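PDB 2X7X: sensor protein from Bacteroides thetaiotaomicron, which binds beta-D-fructofuranose through the periplasmic sensor domain present here and, as a whole protein, probably signals as a hybrid two-component histidine kinase that also regulates transcription. Local coordinates for residues I9-C14 with V37-R42; I79-Y84 with I97-Y102; Y111-S116 with F243-N248; N130-T135 with I177-M182. One frame throughout, in Å; residues are numbered along the deposited sequence.

Contact 1: I9-C14 with V37-R42; sequences IGVAQC and VSVEIR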
loop_
_atom_site.group_PDB
_atom_site.type_symbol
_atom_site.label_atom_id
_atom_site.label_comp_id
_atom_site.label_asym_id
_atom_site.label_seq_id
_atom_site.Cartn_x
_atom_site.Cartn_y
_atom_site.Cartn_z
ATOM N N ILE A 9 -6.549 30.033 7.210
ATOM C CA ILE A 9 -7.239 28.926 7.893
ATOM C C ILE A 9 -6.603 28.596 9.249
ATOM O O ILE A 9 -5.380 28.595 9.391
ATOM C CB ILE A 9 -7.304 27.660 6.999
ATOM C CG1 ILE A 9 -8.289 27.875 5.846
ATOM C CG2 ILE A 9 -7.742 26.442 7.804
ATOM C CD1 ILE A 9 -8.245 26.805 4.765
ATOM N N GLY A 10 -7.445 28.332 10.241
ATOM C CA GLY A 10 -6.980 27.950 11.567
ATOM C C GLY A 10 -7.321 26.504 11.884
ATOM O O GLY A 10 -8.457 26.071 11.681
ATOM N N VAL A 11 -6.330 25.756 12.372
ATOM C CA VAL A 11 -6.529 24.359 12.760
ATOM C C VAL A 11 -6.343 24.211 14.261
ATOM O O VAL A 11 -5.235 24.346 14.791
ATOM C CB VAL A 11 -5.605 23.385 11.989
ATOM C CG1 VAL A 11 -5.803 21.939 12.464
ATOM C CG2 VAL A 11 -5.863 23.468 10.482
ATOM N N ALA A 12 -7.452 23.956 14.944
ATOM C CA ALA A 12 -7.419 23.712 16.375
ATOM C C ALA A 12 -7.392 22.205 16.584
ATOM O O ALA A 12 -8.368 21.496 16.289
ATOM C CB ALA A 12 -8.618 24.346 17.057
ATOM N N GLN A 13 -6.263 21.723 17.083
ATOM C CA GLN A 13 -5.997 20.294 17.155
ATOM C C GLN A 13 -5.953 19.881 18.618
ATOM O O GLN A 13 -5.291 20.531 19.421
ATOM C CB GLN A 13 -4.664 20.017 16.456
ATOM C CG GLN A 13 -4.421 18.605 16.017
ATOM C CD GLN A 13 -5.226 18.201 14.806
ATOM O OE1 GLN A 13 -6.363 17.752 14.935
ATOM N NE2 GLN A 13 -4.626 18.312 13.623
ATOM N N CYS A 14 -6.658 18.803 18.956
ATOM C CA CYS A 14 -6.812 18.385 20.352
ATOM C C CYS A 14 -5.519 17.889 20.999
ATOM O O CYS A 14 -5.356 17.941 22.221
ATOM C CB CYS A 14 -7.914 17.324 20.480
ATOM S SG CYS A 14 -7.697 15.844 19.439
ATOM N N VAL A 37 -3.443 30.865 0.067
ATOM C CA VAL A 37 -3.873 30.255 1.354
ATOM C C VAL A 37 -2.808 30.017 2.434
ATOM O O VAL A 37 -1.830 29.302 2.227
ATOM C CB VAL A 37 -4.665 28.936 1.124
ATOM C CG1 VAL A 37 -3.819 27.913 0.380
ATOM C CG2 VAL A 37 -5.179 28.361 2.446
ATOM N N SER A 38 -3.037 30.617 3.596
ATOM C CA SER A 38 -2.165 30.456 4.748
ATOM C C SER A 38 -2.840 29.548 5.784
ATOM O O SER A 38 -3.990 29.782 6.179
ATOM C CB SER A 38 -1.838 31.828 5.347
ATOM O OG SER A 38 -1.343 31.724 6.670
ATOM N N VAL A 39 -2.126 28.506 6.205
ATOM C CA VAL A 39 -2.631 27.596 7.231
ATOM C C VAL A 39 -1.800 27.709 8.501
ATOM O O VAL A 39 -0.574 27.566 8.482
ATOM C CB VAL A 39 -2.659 26.122 6.757
ATOM C CG1 VAL A 39 -3.216 25.232 7.850
ATOM C CG2 VAL A 39 -3.482 25.972 5.486
ATOM N N GLU A 40 -2.492 27.968 9.600
ATOM C CA GLU A 40 -1.886 28.051 10.909
ATOM C C GLU A 40 -2.435 26.905 11.761
ATOM O O GLU A 40 -3.628 26.596 11.692
ATOM C CB GLU A 40 -2.254 29.391 11.517
ATOM C CG GLU A 40 -1.547 29.742 12.800
ATOM C CD GLU A 40 -1.919 31.128 13.280
ATOM O OE1 GLU A 40 -2.609 31.868 12.523
ATOM O OE2 GLU A 40 -1.521 31.470 14.416
ATOM N N ILE A 41 -1.568 26.271 12.553
ATOM C CA ILE A 41 -1.938 25.057 13.297
ATOM C C ILE A 41 -1.438 25.108 14.729
ATOM O O ILE A 41 -0.269 25.409 14.961
ATOM C CB ILE A 41 -1.391 23.768 12.619
ATOM C CG1 ILE A 41 -1.897 23.649 11.181
ATOM C CG2 ILE A 41 -1.788 22.534 13.417
ATOM C CD1 ILE A 41 -1.283 22.516 10.405
ATOM N N ARG A 42 -2.327 24.798 15.674
ATOM C CA ARG A 42 -2.003 24.781 17.114
ATOM C C ARG A 42 -2.484 23.493 17.786
ATOM O O ARG A 42 -3.556 22.972 17.456
ATOM C CB ARG A 42 -2.645 25.980 17.825
ATOM C CG ARG A 42 -2.233 27.344 17.271
ATOM C CD ARG A 42 -3.145 28.473 17.752
ATOM N NE ARG A 42 -3.003 28.763 19.183
ATOM C CZ ARG A 42 -2.050 29.529 19.712
ATOM N NH1 ARG A 42 -1.129 30.096 18.931
ATOM N NH2 ARG A 42 -2.017 29.727 21.027
#

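Contact 2: I79-Y84 with I97-Y102; sequences IVEEAY and ILSDKY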
loop_
_atom_site.group_PDB
_atom_site.type_symbol
_atom_site.label_atom_id
_atom_site.label_comp_id
_atom_site.label_asym_id
_atom_site.label_seq_id
_atom_site.Cartn_x
_atom_site.Cartn_y
_atom_site.Cartn_z
ATOM N N ILE A 79 -17.966 26.301 22.847
ATOM C CA ILE A 79 -16.888 26.996 22.156
ATOM C C ILE A 79 -16.974 26.918 20.625
ATOM O O ILE A 79 -16.657 27.881 19.935
ATOM C CB ILE A 79 -15.511 26.571 22.700
ATOM C CG1 ILE A 79 -15.170 27.394 23.937
ATOM C CG2 ILE A 79 -14.409 26.796 21.665
ATOM C CD1 ILE A 79 -15.842 26.953 25.215
ATOM N N VAL A 80 -17.407 25.787 20.084
ATOM C CA VAL A 80 -17.579 25.706 18.632
ATOM C C VAL A 80 -18.828 26.486 18.185
ATOM O O VAL A 80 -18.829 27.113 17.115
ATOM C CB VAL A 80 -17.564 24.234 18.112
ATOM C CG1 VAL A 80 -18.011 24.144 16.666
ATOM C CG2 VAL A 80 -16.181 23.654 18.236
ATOM N N GLU A 81 -19.881 26.454 19.008
ATOM C CA GLU A 81 -21.106 27.206 18.725
ATOM C C GLU A 81 -20.850 28.711 18.587
ATOM O O GLU A 81 -21.371 29.343 17.661
ATOM C CB GLU A 81 -22.185 26.915 19.765
ATOM C CG GLU A 81 -22.969 25.641 19.468
ATOM C CD GLU A 81 -23.875 25.198 20.610
ATOM O OE1 GLU A 81 -24.690 24.279 20.388
ATOM O OE2 GLU A 81 -23.772 25.758 21.728
ATOM N N GLU A 82 -20.030 29.267 19.482
ATOM C CA GLU A 82 -19.561 30.652 19.358
ATOM C C GLU A 82 -18.997 30.938 17.975
ATOM O O GLU A 82 -19.505 31.811 17.263
ATOM C CB GLU A 82 -18.496 30.976 20.396
ATOM C CG GLU A 82 -18.987 30.968 21.818
ATOM C CD GLU A 82 -17.875 31.287 22.787
ATOM O OE1 GLU A 82 -17.993 30.919 23.983
ATOM O OE2 GLU A 82 -16.877 31.909 22.342
ATOM N N ALA A 83 -17.960 30.200 17.585
ATOM C CA ALA A 83 -17.376 30.374 16.261
ATOM C C ALA A 83 -18.437 30.292 15.160
ATOM O O ALA A 83 -18.359 31.010 14.165
ATOM C CB ALA A 83 -16.288 29.365 16.026
ATOM N N TYR A 84 -19.435 29.435 15.349
ATOM C CA TYR A 84 -20.499 29.299 14.359
ATOM C C TYR A 84 -21.461 30.506 14.329
ATOM O O TYR A 84 -21.750 31.021 13.245
ATOM C CB TYR A 84 -21.251 27.970 14.522
ATOM C CG TYR A 84 -22.099 27.569 13.327
ATOM C CD1 TYR A 84 -21.511 27.215 12.112
ATOM C CD2 TYR A 84 -23.494 27.531 13.419
ATOM C CE1 TYR A 84 -22.291 26.839 11.014
ATOM C CE2 TYR A 84 -24.284 27.154 12.334
ATOM C CZ TYR A 84 -23.677 26.807 11.136
ATOM O OH TYR A 84 -24.462 26.431 10.066
ATOM N N ILE A 97 -18.758 17.185 18.205
ATOM C CA ILE A 97 -19.389 17.891 19.318
ATOM C C ILE A 97 -20.818 17.382 19.481
ATOM O O ILE A 97 -21.208 16.397 18.841
ATOM C CB ILE A 97 -19.359 19.428 19.141
ATOM C CG1 ILE A 97 -20.030 19.847 17.832
ATOM C CG2 ILE A 97 -17.928 19.947 19.216
ATOM C CD1 ILE A 97 -20.298 21.334 17.720
ATOM N N LEU A 98 -21.601 18.047 20.326
ATOM C CA LEU A 98 -22.931 17.558 20.672
ATOM C C LEU A 98 -24.086 18.380 20.102
ATOM O O LEU A 98 -25.204 18.313 20.601
ATOM C CB LEU A 98 -23.057 17.408 22.193
ATOM C CG LEU A 98 -22.044 16.450 22.831
ATOM C CD1 LEU A 98 -22.258 16.361 24.326
ATOM C CD2 LEU A 98 -22.081 15.053 22.170
ATOM N N SER A 99 -23.819 19.143 19.051
ATOM C CA SER A 99 -24.866 19.874 18.355
ATOM C C SER A 99 -24.519 19.968 16.886
ATOM O O SER A 99 -23.483 19.463 16.457
ATOM C CB SER A 99 -25.044 21.268 18.939
ATOM O OG SER A 99 -23.901 22.051 18.681
ATOM N N ASP A 100 -25.383 20.630 16.123
ATOM C CA ASP A 100 -25.293 20.644 14.662
ATOM C C ASP A 100 -24.847 22.014 14.180
ATOM O O ASP A 100 -25.027 22.375 13.017
ATOM C CB ASP A 100 -26.656 20.287 14.059
ATOM C CG ASP A 100 -27.752 21.296 14.418
ATOM O OD1 ASP A 100 -27.650 22.012 15.444
ATOM O OD2 ASP A 100 -28.734 21.360 13.663
ATOM N N LYS A 101 -24.278 22.786 15.093
ATOM C CA LYS A 101 -23.869 24.132 14.768
ATOM C C LYS A 101 -22.422 24.120 14.303
ATOM O O LYS A 101 -21.503 24.477 15.045
ATOM C CB LYS A 101 -24.137 25.076 15.949
ATOM C CG LYS A 101 -25.652 25.334 16.166
ATOM C CD LYS A 101 -25.945 26.227 17.394
ATOM C CE LYS A 101 -27.399 26.702 17.424
ATOM N NZ LYS A 101 -28.343 25.543 17.342
ATOM N N TYR A 102 -22.251 23.676 13.059
ATOM C CA TYR A 102 -20.954 23.557 12.387
ATOM C C TYR A 102 -21.239 23.528 10.886
ATOM O O TYR A 102 -22.363 23.252 10.469
ATOM C CB TYR A 102 -20.186 22.287 12.845
ATOM C CG TYR A 102 -20.895 20.981 12.538
ATOM C CD1 TYR A 102 -20.819 20.411 11.263
ATOM C CD2 TYR A 102 -21.661 20.320 13.504
ATOM C CE1 TYR A 102 -21.486 19.218 10.943
ATOM C CE2 TYR A 102 -22.326 19.105 13.197
ATOM C CZ TYR A 102 -22.230 18.573 11.905
ATOM O OH TYR A 102 -22.869 17.404 11.550
#

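Contact 3: Y111-S116 with F243-N248; sequences YEIGRS and FIYPTN. With FRU (beta-D-fructofuranose), chain E.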
loop_
_atom_site.group_PDB
_atom_site.type_symbol
_atom_site.label_atom_id
_atom_site.label_comp_id
_atom_site.label_asym_id
_atom_site.label_seq_id
_atom_site.Cartn_x
_atom_site.Cartn_y
_atom_site.Cartn_z
ATOM N N TYR A 111 -17.864 4.018 15.360
ATOM C CA TYR A 111 -18.753 2.978 15.861
ATOM C C TYR A 111 -18.509 1.700 15.063
ATOM O O TYR A 111 -18.344 0.616 15.628
ATOM C CB TYR A 111 -20.206 3.422 15.748
ATOM C CG TYR A 111 -21.227 2.479 16.350
ATOM C CD1 TYR A 111 -21.733 1.401 15.623
ATOM C CD2 TYR A 111 -21.712 2.680 17.639
ATOM C CE1 TYR A 111 -22.682 0.538 16.177
ATOM C CE2 TYR A 111 -22.664 1.821 18.192
ATOM C CZ TYR A 111 -23.141 0.760 17.452
ATOM O OH TYR A 111 -24.085 -0.075 17.998
ATOM N N GLU A 112 -18.460 1.845 13.746
ATOM C CA GLU A 112 -18.205 0.730 12.857
ATOM C C GLU A 112 -16.835 0.101 13.067
ATOM O O GLU A 112 -16.679 -1.109 12.937
ATOM C CB GLU A 112 -18.384 1.162 11.405
ATOM C CG GLU A 112 -19.844 1.126 10.975
ATOM C CD GLU A 112 -20.496 -0.235 11.222
ATOM O OE1 GLU A 112 -21.641 -0.248 11.729
ATOM O OE2 GLU A 112 -19.851 -1.284 10.932
ATOM N N ILE A 113 -15.846 0.926 13.394
ATOM C CA ILE A 113 -14.516 0.419 13.752
ATOM C C ILE A 113 -14.586 -0.462 15.005
ATOM O O ILE A 113 -14.027 -1.550 15.022
ATOM C CB ILE A 113 -13.472 1.551 13.878
ATOM C CG1 ILE A 113 -13.188 2.115 12.500
ATOM C CG2 ILE A 113 -12.182 1.033 14.469
ATOM C CD1 ILE A 113 -12.476 3.423 12.508
ATOM N N GLY A 114 -15.314 -0.005 16.017
ATOM C CA GLY A 114 -15.494 -0.771 17.235
ATOM C C GLY A 114 -16.139 -2.097 16.904
ATOM O O GLY A 114 -15.676 -3.167 17.337
ATOM N N ARG A 115 -17.204 -2.019 16.113
ATOM C CA ARG A 115 -17.931 -3.189 15.661
ATOM C C ARG A 115 -16.982 -4.166 14.995
ATOM O O ARG A 115 -16.934 -5.336 15.379
ATOM C CB ARG A 115 -19.006 -2.757 14.696
ATOM C CG ARG A 115 -20.125 -3.736 14.517
ATOM C CD ARG A 115 -20.687 -3.589 13.101
ATOM N NE ARG A 115 -22.005 -4.182 12.997
ATOM C CZ ARG A 115 -23.072 -3.717 13.639
ATOM N NH1 ARG A 115 -24.255 -4.313 13.491
ATOM N NH2 ARG A 115 -22.951 -2.647 14.425
ATOM N N SER A 116 -16.209 -3.678 14.022
ATOM C CA SER A 116 -15.165 -4.466 13.372
ATOM C C SER A 116 -14.158 -5.087 14.346
ATOM O O SER A 116 -13.720 -6.228 14.149
ATOM C CB SER A 116 -14.394 -3.604 12.393
ATOM O OG SER A 116 -15.191 -3.227 11.317
ATOM N N PHE A 243 -6.712 -1.294 12.991
ATOM C CA PHE A 243 -7.641 -0.781 11.981
ATOM C C PHE A 243 -7.214 0.575 11.502
ATOM O O PHE A 243 -6.785 1.411 12.302
ATOM C CB PHE A 243 -9.072 -0.758 12.524
ATOM C CG PHE A 243 -9.676 -2.113 12.615
ATOM C CD1 PHE A 243 -10.477 -2.595 11.587
ATOM C CD2 PHE A 243 -9.378 -2.945 13.696
ATOM C CE1 PHE A 243 -11.019 -3.875 11.656
ATOM C CE2 PHE A 243 -9.897 -4.217 13.783
ATOM C CZ PHE A 243 -10.727 -4.691 12.771
ATOM N N ILE A 244 -7.292 0.780 10.193
ATOM C CA ILE A 244 -6.918 2.047 9.590
ATOM C C ILE A 244 -7.824 3.147 10.103
ATOM O O ILE A 244 -9.038 3.093 9.911
ATOM C CB ILE A 244 -6.987 1.987 8.048
ATOM C CG1 ILE A 244 -5.840 1.116 7.508
ATOM C CG2 ILE A 244 -6.969 3.404 7.443
ATOM C CD1 ILE A 244 -5.731 1.094 5.993
ATOM N N TYR A 245 -7.246 4.117 10.799
ATOM C CA TYR A 245 -7.968 5.335 11.130
ATOM C C TYR A 245 -7.360 6.459 10.307
ATOM O O TYR A 245 -6.304 7.010 10.666
ATOM C CB TYR A 245 -7.935 5.638 12.628
ATOM C CG TYR A 245 -8.930 6.709 13.028
ATOM C CD1 TYR A 245 -10.301 6.549 12.760
ATOM C CD2 TYR A 245 -8.517 7.876 13.658
ATOM C CE1 TYR A 245 -11.236 7.528 13.119
ATOM C CE2 TYR A 245 -9.440 8.859 14.023
ATOM C CZ TYR A 245 -10.799 8.676 13.750
ATOM O OH TYR A 245 -11.733 9.630 14.108
ATOM N N PRO A 246 -8.002 6.781 9.179
ATOM C CA PRO A 246 -7.357 7.599 8.139
ATOM C C PRO A 246 -7.282 9.075 8.491
ATOM O O PRO A 246 -8.226 9.645 9.048
ATOM C CB PRO A 246 -8.237 7.378 6.905
ATOM C CG PRO A 246 -9.602 7.043 7.460
ATOM C CD PRO A 246 -9.365 6.362 8.804
ATOM N N THR A 247 -6.138 9.664 8.169
ATOM C CA THR A 247 -5.859 11.067 8.421
ATOM C C THR A 247 -6.454 11.926 7.300
ATOM O O THR A 247 -7.158 12.897 7.579
ATOM C CB THR A 247 -4.349 11.314 8.547
ATOM O OG1 THR A 247 -3.685 10.783 7.400
ATOM C CG2 THR A 247 -3.784 10.631 9.782
ATOM N N ASN A 248 -6.174 11.544 6.049
ATOM C CA ASN A 248 -6.697 12.199 4.847
ATOM C C ASN A 248 -6.681 13.735 4.883
ATOM O O ASN A 248 -7.669 14.395 4.562
ATOM C CB ASN A 248 -8.083 11.650 4.498
ATOM C CG ASN A 248 -8.022 10.280 3.799
ATOM O OD1 ASN A 248 -7.020 9.917 3.172
ATOM N ND2 ASN A 248 -9.101 9.519 3.908
HETATM C C1 FRU E . -4.498 10.963 17.529
HETATM C C2 FRU E . -5.404 9.970 18.235
HETATM C C3 FRU E . -5.433 8.616 17.531
HETATM C C4 FRU E . -6.888 8.214 17.672
HETATM C C5 FRU E . -7.581 9.554 17.470
HETATM C C6 FRU E . -8.988 9.655 18.056
HETATM O O1 FRU E . -4.225 12.062 18.394
HETATM O O2 FRU E . -4.985 9.865 19.600
HETATM O O3 FRU E . -4.508 7.672 18.092
HETATM O O4 FRU E . -7.286 7.219 16.723
HETATM O O5 FRU E . -6.737 10.463 18.183
HETATM O O6 FRU E . -9.572 10.921 17.686
#

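Contact 4: N130-T135 with I177-M182; sequences NIVELT and IEMDSM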
loop_
_atom_site.group_PDB
_atom_site.type_symbol
_atom_site.label_atom_id
_atom_site.label_comp_id
_atom_site.label_asym_id
_atom_site.label_seq_id
_atom_site.Cartn_x
_atom_site.Cartn_y
_atom_site.Cartn_z
ATOM N N ASN A 130 -12.139 -14.084 27.318
ATOM C CA ASN A 130 -12.201 -12.874 28.125
ATOM C C ASN A 130 -11.407 -11.727 27.500
ATOM O O ASN A 130 -10.245 -11.903 27.131
ATOM C CB ASN A 130 -11.648 -13.152 29.518
ATOM C CG ASN A 130 -12.438 -14.198 30.264
ATOM O OD1 ASN A 130 -13.663 -14.304 30.131
ATOM N ND2 ASN A 130 -11.737 -14.977 31.072
ATOM N N ILE A 131 -12.041 -10.564 27.399
ATOM C CA ILE A 131 -11.439 -9.379 26.794
ATOM C C ILE A 131 -11.286 -8.285 27.847
ATOM O O ILE A 131 -12.182 -8.096 28.687
ATOM C CB ILE A 131 -12.324 -8.793 25.649
ATOM C CG1 ILE A 131 -12.785 -9.881 24.686
ATOM C CG2 ILE A 131 -11.590 -7.674 24.898
ATOM C CD1 ILE A 131 -13.723 -9.358 23.578
ATOM N N VAL A 132 -10.163 -7.572 27.807
ATOM C CA VAL A 132 -10.050 -6.315 28.538
ATOM C C VAL A 132 -9.976 -5.156 27.531
ATOM O O VAL A 132 -9.398 -5.322 26.445
ATOM C CB VAL A 132 -8.871 -6.315 29.561
ATOM C CG1 VAL A 132 -9.111 -7.350 30.639
ATOM C CG2 VAL A 132 -7.523 -6.579 28.893
ATOM N N GLU A 133 -10.578 -4.011 27.883
ATOM C CA GLU A 133 -10.633 -2.816 27.025
ATOM C C GLU A 133 -9.895 -1.654 27.649
ATOM O O GLU A 133 -10.086 -1.347 28.814
ATOM C CB GLU A 133 -12.080 -2.393 26.757
ATOM C CG GLU A 133 -12.242 -1.285 25.711
ATOM C CD GLU A 133 -13.697 -0.894 25.433
ATOM O OE1 GLU A 133 -14.568 -1.106 26.301
ATOM O OE2 GLU A 133 -13.981 -0.337 24.351
ATOM N N LEU A 134 -9.053 -1.000 26.859
ATOM C CA LEU A 134 -8.349 0.201 27.274
ATOM C C LEU A 134 -8.751 1.341 26.333
ATOM O O LEU A 134 -8.378 1.378 25.162
ATOM C CB LEU A 134 -6.835 -0.053 27.284
ATOM C CG LEU A 134 -6.333 -1.118 28.286
ATOM C CD1 LEU A 134 -4.993 -1.726 27.896
ATOM C CD2 LEU A 134 -6.233 -0.569 29.697
ATOM N N THR A 135 -9.536 2.268 26.852
ATOM C CA THR A 135 -10.194 3.275 26.011
ATOM C C THR A 135 -9.389 4.564 25.863
ATOM O O THR A 135 -8.503 4.861 26.664
ATOM C CB THR A 135 -11.606 3.634 26.577
ATOM O OG1 THR A 135 -11.494 4.597 27.636
ATOM C CG2 THR A 135 -12.288 2.403 27.121
ATOM N N ILE A 177 0.064 1.076 33.235
ATOM C CA ILE A 177 -0.402 0.969 34.608
ATOM C C ILE A 177 -1.708 0.202 34.650
ATOM O O ILE A 177 -1.833 -0.770 35.375
ATOM C CB ILE A 177 -0.576 2.352 35.262
ATOM C CG1 ILE A 177 0.757 3.110 35.247
ATOM C CG2 ILE A 177 -1.157 2.232 36.681
ATOM C CD1 ILE A 177 1.877 2.372 35.936
ATOM N N GLU A 178 -2.679 0.628 33.855
ATOM C CA GLU A 178 -3.996 -0.018 33.890
ATOM C C GLU A 178 -3.920 -1.508 33.539
ATOM O O GLU A 178 -4.547 -2.334 34.213
ATOM C CB GLU A 178 -4.988 0.731 33.010
ATOM C CG GLU A 178 -5.365 2.073 33.575
ATOM C CD GLU A 178 -5.817 3.043 32.512
ATOM O OE1 GLU A 178 -5.889 2.642 31.328
ATOM O OE2 GLU A 178 -6.098 4.218 32.852
ATOM N N MET A 179 -3.126 -1.856 32.519
ATOM C CA MET A 179 -2.936 -3.263 32.150
ATOM C C MET A 179 -2.293 -4.073 33.289
ATOM O O MET A 179 -2.628 -5.250 33.477
ATOM C CB MET A 179 -2.127 -3.395 30.859
ATOM C CG MET A 179 -2.094 -4.791 30.275
ATOM S SD MET A 179 -3.720 -5.427 29.761
ATOM C CE MET A 179 -3.389 -7.188 29.736
ATOM N N ASP A 180 -1.376 -3.443 34.034
ATOM C CA ASP A 180 -0.759 -4.053 35.204
ATOM C C ASP A 180 -1.828 -4.451 36.175
ATOM O O ASP A 180 -1.851 -5.576 36.654
ATOM C CB ASP A 180 0.147 -3.069 35.916
ATOM C CG ASP A 180 1.582 -3.185 35.503
ATOM O OD1 ASP A 180 1.904 -3.946 34.572
ATOM O OD2 ASP A 180 2.407 -2.495 36.118
ATOM N N SER A 181 -2.721 -3.515 36.465
ATOM C CA SER A 181 -3.803 -3.771 37.394
ATOM C C SER A 181 -4.691 -4.923 36.902
ATOM O O SER A 181 -5.105 -5.762 37.696
ATOM C CB SER A 181 -4.613 -2.492 37.636
ATOM O OG SER A 181 -5.725 -2.748 38.476
ATOM N N MET A 182 -4.958 -4.973 35.599
ATOM C CA MET A 182 -5.807 -6.024 35.034
ATOM C C MET A 182 -5.171 -7.421 35.107
ATOM O O MET A 182 -5.843 -8.395 35.480
ATOM C CB MET A 182 -6.231 -5.680 33.606
ATOM C CG MET A 182 -7.197 -4.524 33.520
ATOM S SD MET A 182 -7.338 -3.857 31.851
ATOM C CE MET A 182 -8.659 -2.677 32.072
#

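Contact 1: I9-C14 with V37-R42
Gln13 and Arg42 are bonded through their main chains, the amide N of Gln13 donating to Arg42 O at 3.0 Å, while their flat ends are engaged elsewhere. The Gln13 amide gives NE2 to Asn24 and takes a weak hydrogen bond from Arg20, a fructose-binding residue. On the other face of the sheet the Arg42 guanidinium forms a salt bridge with Asp54 and a cation-pi contact with Tyr57. A parallel ladder joins the two strands, whose axes approach to 4.9 Å at 19°. Ile9 N donates to Ser38 O, and Ile9 O receives Glu40 N at 3.0 Å; Val11 repeats the pattern with Glu40 O and Arg42 N. Each of these residues of 9-13 thus bonds two residues that flank its partner, as parallel strands require. Branched aliphatic residues suit the ladder, since they are at ease in extended chains and fill one face. Val11 and Ile41 lie side by side and point the same way, with Val11 CB 3.8 Å from Ile41 CG1. With CG1 anti to its N (chi1 178°), Val11 turns CG2 along the row to Val39 CG1 at 4.1 Å. Ile9 CD1 meets Val37 CG2 at 4.1 Å. Helix 18-31 packs on the face bearing Val39 and Ile41, helix 48-60 packs on that of Glu40 and Arg42, and strand 65-68 pairs with the far edge of 9-13, while 38-43 is an outermost strand within this chain.

Contact 2: I79-Y84 with I97-Y102
Ser99 gives its hydroxyl proton to Glu81, OG lying 2.9 Å from OE1 in the one hydrogen bond between residues 79-84 and 97-102; Leu98 N bonds Thr77 OG1 one turn earlier in the helix. The carboxylate oxygen is met on its anti side, with OG 33° out of the carboxylate plane. Glu81 suits the task because its chain, extended beyond CG, carries the charged end across to the loop. Lys101 crosses it obliquely: its methylenes lie on those of the glutamate, CD being 3.7 Å from Glu81 CG. Lys101 NZ stays 4.9 Å from Glu81 OE1, so any attraction between the opposite charges is probably weak, and aliphatic contact dominates this pair. Tyr84 offers a flat surface for backbone. Its CG is anti to the main-chain N (chi1 -164°), which swings the ring under the Lys101-Tyr102 peptide. Tyr102 N sits 3.6 Å above the ring plane over its centre, while Lys101 C lies over the same face nearer the rim. Deeper down, Val80 CG1 touches Ile97 CD1 at 3.8 Å, branched aliphatic groups suiting the buried side. The chain bends tightly at Lys101 in an inverse gamma turn, closed by a weak bond from Tyr102 N to Asp100 O, and its next peptide lies against Tyr84. Such a loop, folded on helix 73-85 between parallel strands 90-93 and 104-108, makes a helix-free crossover in the Rossmann-like lobe of a periplasmic binding protein.

Contact 3: Y111-S116 with F243-N248
Ser116 overlaps the far end of the Phe243 ring, its CB approaching CE1 obliquely at 3.5 Å. A small residue suits this place, because it lets the ring come close to the helix backbone. Its hydroxyl is directed back into the helix: Ser116 OG donates to Glu112 O at 3.1 Å, so this carbonyl takes two donors, OG and Ser116 N, from opposite faces of its plane. Ile113, one turn earlier, spans both aromatic residues with its two branches. CG2, anti to the main-chain N, meets Phe243 CB at 4.1 Å as the two side chains pass antiparallel. CD1, at the tip of the other branch, reaches Tyr245 CD1 at 3.8 Å, crossing that side chain at about a right angle. Tyr245 belongs to the sugar pocket: CD2 lies 3.4 Å from O4 of the bound fructose, and its hydroxyl is hydrogen-bonded to Asp94, which is itself hydrogen-bonded to the sugar. Ile113 and the sugar thus meet different parts of the same tyrosine. Helix 110-124 follows strand 104-108 of the parallel sheet yet packs here on the mixed one, where strand 241-244 runs between strands 217-220 and 275-277.

Contact 4: N130-T135 with I177-M182
Val132 and Met182 supply the closest apolar contact, with CB of the valine 3.7 Å from SD of the methionine. The two side chains run alongside in opposing senses, each pointing toward the other's backbone. Met182 is extended beyond CG, so that its thioether passes the valine and its methyl continues to Leu134 CD2 at 4.0 Å. Met179 approaches the same valine at about a right angle. A bend at chi2 (63°) in Met179 brings SD to 4.1 Å from Val132 CG2, and the sulfur also borders Leu134 CD1 at 4.3 Å. Polar groups enter only by their proximity to carbon. Leu134 CD2 lies 3.6 Å from Glu178 OE1 and 3.8 Å from Glu178 CB; Glu133 O has Met182 CE at 3.8 Å. No hydrogen bond joins strand and helix. Glu133, whose CB points away from the helix, is buried on the other face of the sheet and is held by both carboxylate oxygens, one with His147 and the other with His195. The helix runs nearly antiparallel to the strand, at 159° with axes 9.9 Å apart, the usual way a helix covers a sheet in an alpha/beta lobe; Val192 of the adjacent strand 191-194 touches both Val132 and Leu134. Flexible, unbranched methionines on the helix fit against the branched Val132 and Leu134 of the strand, which implies an interface held by hydrophobic burial and shape, with little directional bonding.

How the contacts relate
Along the chain contacts 1 and 2 come first, in series, and both belong to the lobe built on the parallel sheet; their centres are about 17 Å apart. Contact 4 lies in the other lobe, its centre about 35 Å from that of contact 1 and on the opposite side of the chain's centre. It is nested within the long loop closed by contact 3, whose centre is about 21 Å away, and helix 110-124 leads directly into strand 128-135. Contacts 3 and 4 reach the same mixed sheet. Contact 3, nearest the middle of the chain, adjoins the fructose, which is bound between the two lobes as in other periplasmic binding proteins.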